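PDB 4GL8: oligopeptide ABC transporter OppAIV from Borrelia burgdorferi B31, which probably binds oligopeptides outside the cell membrane and delivers them to an ABC transporter for import. Local coordinates for residues Ala45-Ser54 against His179-Met187; Thr108-Leu117 against Glu149-Glu159. All blocks are in the same frame, centred on the assembly; numbering follows the deposited sequence.

Contact 1: Ala45-Ser54 against His179-Met187; sequences AQLINDTVGS and HQTFIPVPM
Ala45 and Gln180 meet in the buried wall of the peptide-binding site of this family 5 solute-binding protein, where the loop leading into helix 51-57 lies along a turn of 3-10 helix, 180-182. The CB of Ala45 sits 3.6 Å from Gln180 O and also faces Val185 CG1, while its carbonyl O rests on Gln180 CG. One water joins Ala45 O and Ile48 O, to both of which it donates, with Thr181 OG1, which donates to it. The extended side chain of Gln46 passes obliquely by Val185, whose CG2 lies 3.7 Å from Gln46 CD. Its amide end is held from several directions: OE1 bonds to Arg118, and NE2 gives its hydrogens to Ser115 O and to a second water, which in turn donates to Thr181 O and Ile183 O.

Ile48 is where the Gln180 amide takes hold. Gln180 carries CG in the position between its backbone N and carbonyl carbon (chi1 75°) and bends again at chi2 (-86°), which swings the amide along the loop. NE2 reaches Ile48 O at 2.9 Å with a fairly straight N-H (158°), arriving well above the carbonyl plane, while Ile48 CG2 packs against the same nitrogen. Asn49 points away from 179-187, its ND2 hydrogen-bonds to Ser127, and its backbone bonds to the bound peptide, as does that of Thr51; Gln180 packs on a modified side chain of that ligand. Asp50 caps helix 51-57, OD2 accepting from Gly53 N and also from Trp408. At the far end Ser54 OG lies 3.0 Å from Gln180 OE1, an oxygen that also sits over one face of the His179 ring, offset toward its rim.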
loop_
_atom_site.group_PDB
_atom_site.type_symbol
_atom_site.label_atom_id
_atom_site.label_comp_id
_atom_site.label_asym_id
_atom_site.label_seq_id
_atom_site.Cartn_x
_atom_site.Cartn_y
_atom_site.Cartn_z
ATOM N N ALA A 45 5.698 -5.681 -11.056
ATOM C CA ALA A 45 5.216 -6.058 -9.726
ATOM C C ALA A 45 6.313 -6.094 -8.680
ATOM O O ALA A 45 6.028 -5.954 -7.472
ATOM C CB ALA A 45 4.488 -7.420 -9.772
ATOM N N GLN A 46 7.549 -6.282 -9.118
ATOM C CA GLN A 46 8.663 -6.431 -8.178
ATOM C C GLN A 46 9.257 -5.074 -7.843
ATOM O O GLN A 46 10.114 -4.989 -6.969
ATOM C CB GLN A 46 9.713 -7.395 -8.728
ATOM C CG GLN A 46 9.148 -8.794 -8.916
ATOM C CD GLN A 46 10.206 -9.839 -9.234
ATOM O OE1 GLN A 46 11.240 -9.541 -9.830
ATOM N NE2 GLN A 46 9.954 -11.077 -8.795
ATOM N N LEU A 47 8.796 -4.023 -8.533
ATOM C CA LEU A 47 9.248 -2.660 -8.262
ATOM C C LEU A 47 8.119 -1.783 -7.719
ATOM O O LEU A 47 8.381 -0.729 -7.208
ATOM C CB LEU A 47 9.815 -2.007 -9.530
ATOM C CG LEU A 47 10.937 -2.737 -10.274
ATOM C CD1 LEU A 47 11.330 -2.002 -11.553
ATOM C CD2 LEU A 47 12.183 -2.921 -9.411
ATOM N N ILE A 48 6.868 -2.185 -7.860
ATOM C CA ILE A 48 5.736 -1.349 -7.402
ATOM C C ILE A 48 5.720 -1.262 -5.895
ATOM O O ILE A 48 5.797 -2.287 -5.234
ATOM C CB ILE A 48 4.379 -1.942 -7.863
ATOM C CG1 ILE A 48 4.182 -1.706 -9.352
ATOM C CG2 ILE A 48 3.211 -1.305 -7.126
ATOM C CD1 ILE A 48 3.233 -2.697 -9.975
ATOM N N ASN A 49 5.577 -0.059 -5.353
ATOM C CA ASN A 49 5.441 0.103 -3.909
ATOM C C ASN A 49 4.262 0.963 -3.531
ATOM O O ASN A 49 4.209 1.481 -2.419
ATOM C CB ASN A 49 6.717 0.684 -3.308
ATOM C CG ASN A 49 7.115 2.010 -3.943
ATOM O OD1 ASN A 49 6.286 2.714 -4.553
ATOM N ND2 ASN A 49 8.412 2.346 -3.827
ATOM N N ASP A 50 3.300 1.062 -4.439
ATOM C CA ASP A 50 2.242 2.088 -4.382
ATOM C C ASP A 50 0.906 1.480 -4.780
ATOM O O ASP A 50 0.890 0.501 -5.517
ATOM C CB ASP A 50 2.597 3.256 -5.297
ATOM C CG ASP A 50 2.350 2.947 -6.733
ATOM O OD1 ASP A 50 3.237 2.354 -7.378
ATOM O OD2 ASP A 50 1.271 3.305 -7.221
ATOM N N THR A 51 -0.195 2.021 -4.260
ATOM C CA THR A 51 -1.521 1.414 -4.476
ATOM C C THR A 51 -2.083 1.545 -5.902
ATOM O O THR A 51 -2.970 0.773 -6.276
ATOM C CB THR A 51 -2.610 1.983 -3.521
ATOM O OG1 THR A 51 -2.628 3.404 -3.629
ATOM C CG2 THR A 51 -2.289 1.619 -2.103
ATOM N N VAL A 52 -1.588 2.497 -6.685
ATOM C CA VAL A 52 -2.057 2.637 -8.046
ATOM C C VAL A 52 -1.472 1.543 -8.937
ATOM O O VAL A 52 -2.202 0.787 -9.590
ATOM C CB VAL A 52 -1.760 4.027 -8.618
ATOM C CG1 VAL A 52 -2.367 4.133 -10.006
ATOM C CG2 VAL A 52 -2.358 5.081 -7.709
ATOM N N GLY A 53 -0.164 1.433 -8.948
ATOM C CA GLY A 53 0.460 0.312 -9.627
ATOM C C GLY A 53 -0.088 -1.033 -9.150
ATOM O O GLY A 53 -0.343 -1.929 -9.960
ATOM N N SER A 54 -0.277 -1.173 -7.840
ATOM C CA SER A 54 -0.745 -2.435 -7.278
ATOM C C SER A 54 -2.142 -2.822 -7.759
ATOM O O SER A 54 -2.390 -3.989 -8.058
ATOM C CB SER A 54 -0.777 -2.383 -5.753
ATOM O OG SER A 54 -1.096 -3.660 -5.274
ATOM N N HIS A 179 0.268 -9.889 -2.045
ATOM C CA HIS A 179 0.975 -8.660 -2.295
ATOM C C HIS A 179 1.911 -8.793 -3.514
ATOM O O HIS A 179 2.535 -9.822 -3.718
ATOM C CB HIS A 179 1.772 -8.295 -1.063
ATOM C CG HIS A 179 2.420 -6.948 -1.139
ATOM N ND1 HIS A 179 3.786 -6.783 -1.245
ATOM C CD2 HIS A 179 1.896 -5.705 -1.101
ATOM C CE1 HIS A 179 4.074 -5.496 -1.282
ATOM N NE2 HIS A 179 2.943 -4.821 -1.190
ATOM N N GLN A 180 1.995 -7.716 -4.297
ATOM C CA GLN A 180 2.631 -7.734 -5.610
ATOM C C GLN A 180 4.083 -8.125 -5.584
ATOM O O GLN A 180 4.522 -8.771 -6.481
ATOM C CB GLN A 180 2.436 -6.402 -6.342
ATOM C CG GLN A 180 3.278 -5.226 -5.846
ATOM C CD GLN A 180 2.672 -4.461 -4.679
ATOM O OE1 GLN A 180 1.552 -4.721 -4.232
ATOM N NE2 GLN A 180 3.414 -3.496 -4.196
ATOM N N THR A 181 4.814 -7.746 -4.550
ATOM C CA THR A 181 6.213 -8.149 -4.364
ATOM C C THR A 181 6.399 -9.666 -4.453
ATOM O O THR A 181 7.474 -10.151 -4.900
ATOM C CB THR A 181 6.691 -7.697 -2.965
ATOM O OG1 THR A 181 6.543 -6.285 -2.858
ATOM C CG2 THR A 181 8.107 -8.009 -2.746
ATOM N N PHE A 182 5.369 -10.404 -4.037
ATOM C CA PHE A 182 5.388 -11.851 -4.067
ATOM C C PHE A 182 4.794 -12.470 -5.336
ATOM O O PHE A 182 4.825 -13.690 -5.507
ATOM C CB PHE A 182 4.653 -12.419 -2.860
ATOM C CG PHE A 182 5.396 -12.301 -1.568
ATOM C CD1 PHE A 182 6.237 -13.312 -1.145
ATOM C CD2 PHE A 182 5.186 -11.239 -0.745
ATOM C CE1 PHE A 182 6.858 -13.254 0.071
ATOM C CE2 PHE A 182 5.829 -11.142 0.466
ATOM C CZ PHE A 182 6.668 -12.155 0.888
ATOM N N ILE A 183 4.288 -11.652 -6.240
ATOM C CA ILE A 183 3.633 -12.175 -7.438
ATOM C C ILE A 183 4.700 -12.531 -8.466
ATOM O O ILE A 183 5.556 -11.713 -8.755
ATOM C CB ILE A 183 2.592 -11.180 -8.011
ATOM C CG1 ILE A 183 1.504 -10.958 -6.965
ATOM C CG2 ILE A 183 1.997 -11.721 -9.301
ATOM C CD1 ILE A 183 0.449 -9.936 -7.334
ATOM N N PRO A 184 4.665 -13.762 -8.995
ATOM C CA PRO A 184 5.681 -14.156 -9.968
ATOM C C PRO A 184 5.578 -13.373 -11.274
ATOM O O PRO A 184 4.456 -13.019 -11.704
ATOM C CB PRO A 184 5.385 -15.649 -10.215
ATOM C CG PRO A 184 4.615 -16.081 -8.982
ATOM C CD PRO A 184 3.775 -14.888 -8.665
ATOM N N VAL A 185 6.741 -13.141 -11.897
ATOM C CA VAL A 185 6.824 -12.412 -13.164
ATOM C C VAL A 185 7.504 -13.283 -14.214
ATOM O O VAL A 185 8.226 -14.199 -13.856
ATOM C CB VAL A 185 7.578 -11.076 -13.004
ATOM C CG1 VAL A 185 6.763 -10.115 -12.169
ATOM C CG2 VAL A 185 8.945 -11.292 -12.380
ATOM N N PRO A 186 7.274 -12.999 -15.518
ATOM C CA PRO A 186 7.744 -13.891 -16.601
ATOM C C PRO A 186 9.218 -13.716 -16.971
ATOM O O PRO A 186 9.594 -12.823 -17.773
ATOM C CB PRO A 186 6.841 -13.528 -17.781
ATOM C CG PRO A 186 6.397 -12.128 -17.503
ATOM C CD PRO A 186 6.296 -12.014 -16.001
ATOM N N MET A 187 10.039 -14.605 -16.433
ATOM C CA MET A 187 11.469 -14.440 -16.545
ATOM C C MET A 187 12.000 -14.590 -17.957
ATOM O O MET A 187 12.951 -13.925 -18.293
ATOM C CB MET A 187 12.218 -15.333 -15.562
ATOM C CG MET A 187 12.143 -14.778 -14.129
ATOM S SD MET A 187 12.599 -13.034 -13.963
ATOM C CE MET A 187 14.354 -13.121 -14.254
HETATM O O HOH W 1 7.193 -4.850 -5.152
HETATM O O HOH W 2 7.694 -11.647 -7.068
#

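Contact 2: Thr108-Leu117 against Glu149-Glu159; sequences TAEGIRKSYL and ESELGIKALDE
Ala109 and Ala156 touch where helix 109-119 lies along strand 154-158, an outermost strand of the five-stranded antiparallel sheet; the axes of 109-117 and 154-156 run nearly antiparallel, at 154°, and come within 7.3 Å of each other. Apolar side chains make up much of the interface. The two alanine CB atoms are 3.9 Å apart, and Ile154 CD1 presses on Tyr116, 3.4 Å from its CB, reaching the ring obliquely. Farther along, the Leu117 and Leu152 side chains slide past each other in opposite directions, CD2 beside CD2, and Leu117 CD1 lies against the Glu149 carboxylate.

Polar contacts at the helix start include both backbone and side-chain bonds. Ala109 N donates to Glu159 O over 2.9 Å, from above that carbonyl plane, and Thr108 CA makes a CA-H...O contact with the same oxygen. Thr108 OG1 takes the hydrogen of Gly111 N as the N-cap. A water accepts from Glu110 N and gives a weak bond to Asp158 O.

Charged side chains form a salt-bridge network. The Arg113 guanidinium ends between two acids: NH1 makes a salt bridge with Glu110 OE2 whose hydrogen bond is weak by its angle, and NH2 makes another with Glu149 OE1, modelled so short that its detail is doubtful. Arg113 leaves the helix with CG anti to its backbone N (chi1 -177°) and stays extended to NE, laying its CD 3.8 Å from Ile154 O on the way.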
loop_
_atom_site.group_PDB
_atom_site.type_symbol
_atom_site.label_atom_id
_atom_site.label_comp_id
_atom_site.label_asym_id
_atom_site.label_seq_id
_atom_site.Cartn_x
_atom_site.Cartn_y
_atom_site.Cartn_z
ATOM N N THR A 108 5.884 -22.866 -14.593
ATOM C CA THR A 108 6.367 -23.983 -13.813
ATOM C C THR A 108 6.894 -23.438 -12.474
ATOM O O THR A 108 7.177 -22.234 -12.333
ATOM C CB THR A 108 7.568 -24.633 -14.500
ATOM O OG1 THR A 108 8.602 -23.651 -14.602
ATOM C CG2 THR A 108 7.222 -25.174 -15.912
ATOM N N ALA A 109 7.073 -24.333 -11.502
ATOM C CA ALA A 109 7.610 -23.935 -10.197
ATOM C C ALA A 109 9.049 -23.399 -10.317
ATOM O O ALA A 109 9.451 -22.548 -9.539
ATOM C CB ALA A 109 7.557 -25.100 -9.230
ATOM N N GLU A 110 9.809 -23.903 -11.285
ATOM C CA GLU A 110 11.145 -23.360 -11.576
ATOM C C GLU A 110 11.074 -21.930 -12.142
ATOM O O GLU A 110 11.876 -21.074 -11.788
ATOM C CB GLU A 110 11.919 -24.306 -12.521
ATOM C CG GLU A 110 13.337 -23.857 -12.877
ATOM C CD GLU A 110 14.282 -23.869 -11.685
ATOM O OE1 GLU A 110 14.199 -24.753 -10.803
ATOM O OE2 GLU A 110 15.148 -22.988 -11.618
ATOM N N GLY A 111 10.116 -21.655 -13.007
ATOM C CA GLY A 111 9.900 -20.265 -13.436
ATOM C C GLY A 111 9.556 -19.301 -12.296
ATOM O O GLY A 111 9.989 -18.137 -12.248
ATOM N N ILE A 112 8.804 -19.785 -11.333
ATOM C CA ILE A 112 8.450 -18.943 -10.221
ATOM C C ILE A 112 9.670 -18.729 -9.326
ATOM O O ILE A 112 9.953 -17.625 -8.835
ATOM C CB ILE A 112 7.280 -19.550 -9.454
ATOM C CG1 ILE A 112 6.045 -19.553 -10.336
ATOM C CG2 ILE A 112 7.010 -18.769 -8.173
ATOM C CD1 ILE A 112 4.901 -20.334 -9.726
ATOM N N ARG A 113 10.421 -19.787 -9.142
ATOM C CA ARG A 113 11.638 -19.697 -8.392
ATOM C C ARG A 113 12.634 -18.684 -8.993
ATOM O O ARG A 113 13.236 -17.898 -8.279
ATOM C CB ARG A 113 12.245 -21.076 -8.327
ATOM C CG ARG A 113 13.498 -21.109 -7.500
ATOM C CD ARG A 113 14.131 -22.468 -7.481
ATOM N NE ARG A 113 15.507 -22.177 -7.195
ATOM C CZ ARG A 113 16.470 -22.049 -8.093
ATOM N NH1 ARG A 113 16.296 -22.297 -9.383
ATOM N NH2 ARG A 113 17.640 -21.708 -7.644
ATOM N N LYS A 114 12.808 -18.727 -10.300
ATOM C CA LYS A 114 13.652 -17.774 -11.044
ATOM C C LYS A 114 13.150 -16.317 -10.887
ATOM O O LYS A 114 13.941 -15.359 -10.797
ATOM C CB LYS A 114 13.686 -18.193 -12.531
ATOM N N SER A 115 11.830 -16.161 -10.806
ATOM C CA SER A 115 11.230 -14.884 -10.494
ATOM C C SER A 115 11.659 -14.356 -9.114
ATOM O O SER A 115 12.095 -13.182 -8.967
ATOM C CB SER A 115 9.713 -14.997 -10.565
ATOM O OG SER A 115 9.133 -13.782 -10.163
ATOM N N TYR A 116 11.579 -15.212 -8.100
ATOM C CA TYR A 116 12.058 -14.823 -6.767
ATOM C C TYR A 116 13.518 -14.499 -6.754
ATOM O O TYR A 116 13.917 -13.548 -6.071
ATOM C CB TYR A 116 11.727 -15.842 -5.687
ATOM C CG TYR A 116 10.272 -15.778 -5.307
ATOM C CD1 TYR A 116 9.760 -14.686 -4.611
ATOM C CD2 TYR A 116 9.403 -16.793 -5.642
ATOM C CE1 TYR A 116 8.406 -14.623 -4.263
ATOM C CE2 TYR A 116 8.063 -16.734 -5.294
ATOM C CZ TYR A 116 7.573 -15.658 -4.605
ATOM O OH TYR A 116 6.235 -15.623 -4.260
ATOM N N LEU A 117 14.305 -15.215 -7.552
ATOM C CA LEU A 117 15.729 -14.871 -7.655
ATOM C C LEU A 117 15.990 -13.446 -8.175
ATOM O O LEU A 117 16.898 -12.774 -7.692
ATOM C CB LEU A 117 16.500 -15.882 -8.504
ATOM C CG LEU A 117 16.572 -17.340 -8.033
ATOM C CD1 LEU A 117 17.395 -18.102 -9.049
ATOM C CD2 LEU A 117 17.170 -17.514 -6.661
ATOM N N GLU A 149 22.419 -20.083 -3.958
ATOM C CA GLU A 149 21.083 -20.197 -4.534
ATOM C C GLU A 149 20.348 -21.481 -4.076
ATOM O O GLU A 149 19.159 -21.460 -3.807
ATOM C CB GLU A 149 21.242 -20.213 -6.049
ATOM C CG GLU A 149 20.056 -19.777 -6.847
ATOM C CD GLU A 149 20.242 -20.016 -8.344
ATOM O OE1 GLU A 149 19.611 -20.953 -8.886
ATOM O OE2 GLU A 149 21.017 -19.260 -8.974
ATOM N N SER A 150 21.074 -22.590 -3.965
ATOM C CA SER A 150 20.484 -23.874 -3.562
ATOM C C SER A 150 20.018 -23.917 -2.073
ATOM O O SER A 150 19.135 -24.705 -1.735
ATOM C CB SER A 150 21.465 -25.027 -3.846
ATOM O OG SER A 150 22.407 -25.141 -2.788
ATOM N N GLU A 151 20.623 -23.073 -1.228
ATOM C CA GLU A 151 20.283 -22.948 0.200
ATOM C C GLU A 151 19.136 -21.977 0.493
ATOM O O GLU A 151 18.751 -21.808 1.652
ATOM C CB GLU A 151 21.495 -22.458 0.985
ATOM N N LEU A 152 18.624 -21.311 -0.539
ATOM C CA LEU A 152 17.519 -20.370 -0.389
ATOM C C LEU A 152 16.249 -21.161 -0.163
ATOM O O LEU A 152 16.033 -22.182 -0.811
ATOM C CB LEU A 152 17.379 -19.504 -1.658
ATOM C CG LEU A 152 16.195 -18.548 -1.745
ATOM C CD1 LEU A 152 16.288 -17.392 -0.751
ATOM C CD2 LEU A 152 16.103 -17.995 -3.151
ATOM N N GLY A 153 15.393 -20.680 0.728
ATOM C CA GLY A 153 14.159 -21.372 1.050
ATOM C C GLY A 153 13.036 -21.300 0.038
ATOM O O GLY A 153 11.880 -21.096 0.400
ATOM N N ILE A 154 13.363 -21.487 -1.232
ATOM C CA ILE A 154 12.371 -21.500 -2.319
ATOM C C ILE A 154 12.851 -22.612 -3.228
ATOM O O ILE A 154 13.989 -22.560 -3.707
ATOM C CB ILE A 154 12.331 -20.156 -3.091
ATOM C CG1 ILE A 154 12.028 -18.991 -2.147
ATOM C CG2 ILE A 154 11.268 -20.155 -4.188
ATOM C CD1 ILE A 154 12.033 -17.625 -2.820
ATOM N N LYS A 155 12.046 -23.652 -3.411
ATOM C CA LYS A 155 12.487 -24.777 -4.212
ATOM C C LYS A 155 11.398 -25.261 -5.141
ATOM O O LYS A 155 10.229 -25.244 -4.791
ATOM C CB LYS A 155 12.923 -25.930 -3.312
ATOM C CG LYS A 155 14.191 -25.677 -2.524
ATOM C CD LYS A 155 14.398 -26.842 -1.579
ATOM C CE LYS A 155 15.719 -26.764 -0.847
ATOM N NZ LYS A 155 15.912 -28.000 -0.056
ATOM N N ALA A 156 11.807 -25.690 -6.324
ATOM C CA ALA A 156 10.935 -26.298 -7.306
ATOM C C ALA A 156 11.051 -27.800 -7.116
ATOM O O ALA A 156 12.010 -28.393 -7.555
ATOM C CB ALA A 156 11.384 -25.903 -8.705
ATOM N N LEU A 157 10.101 -28.399 -6.403
ATOM C CA LEU A 157 10.152 -29.821 -6.095
ATOM C C LEU A 157 9.856 -30.678 -7.339
ATOM O O LEU A 157 10.362 -31.764 -7.486
ATOM C CB LEU A 157 9.184 -30.144 -4.954
ATOM C CG LEU A 157 9.417 -29.445 -3.592
ATOM C CD1 LEU A 157 8.487 -30.020 -2.514
ATOM C CD2 LEU A 157 10.868 -29.480 -3.116
ATOM N N ASP A 158 9.016 -30.155 -8.216
ATOM C CA ASP A 158 8.808 -30.653 -9.570
ATOM C C ASP A 158 8.133 -29.507 -10.321
ATOM O O ASP A 158 8.076 -28.380 -9.800
ATOM C CB ASP A 158 7.968 -31.929 -9.577
ATOM C CG ASP A 158 6.612 -31.765 -8.906
ATOM O OD1 ASP A 158 5.927 -30.738 -9.057
ATOM O OD2 ASP A 158 6.201 -32.702 -8.236
ATOM N N GLU A 159 7.603 -29.772 -11.505
ATOM C CA GLU A 159 7.026 -28.707 -12.335
ATOM C C GLU A 159 5.847 -28.021 -11.711
ATOM O O GLU A 159 5.658 -26.839 -11.911
ATOM C CB GLU A 159 6.538 -29.235 -13.670
ATOM C CG GLU A 159 7.625 -29.412 -14.688
ATOM C CD GLU A 159 7.094 -29.241 -16.103
ATOM O OE1 GLU A 159 5.840 -29.206 -16.311
ATOM O OE2 GLU A 159 7.949 -29.127 -17.001
HETATM O O HOH W 3 9.715 -26.599 -12.254
#

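Overall arrangement
Helix 109-119 belongs to contact 2 and touches contact 1 through Ser115 and Tyr116, whose polar atoms bond to Gln46, Val185 and, weakly, Phe182. Contact 1 is a core contact, its centre about 11 Å from the chain centre; contact 2 lies farther out, at about 26 Å, with several solvent-exposed residues. The chemistry follows: contact 1, mostly loop against a loop with a 3-10 turn, is tied by side-chain amides, backbone carbonyls and two bridging waters next to the bound peptide, whereas contact 2 sets a helix on an edge strand with aliphatic packing and a salt-bridge network. The centres of the two contacts are about 18 Å apart.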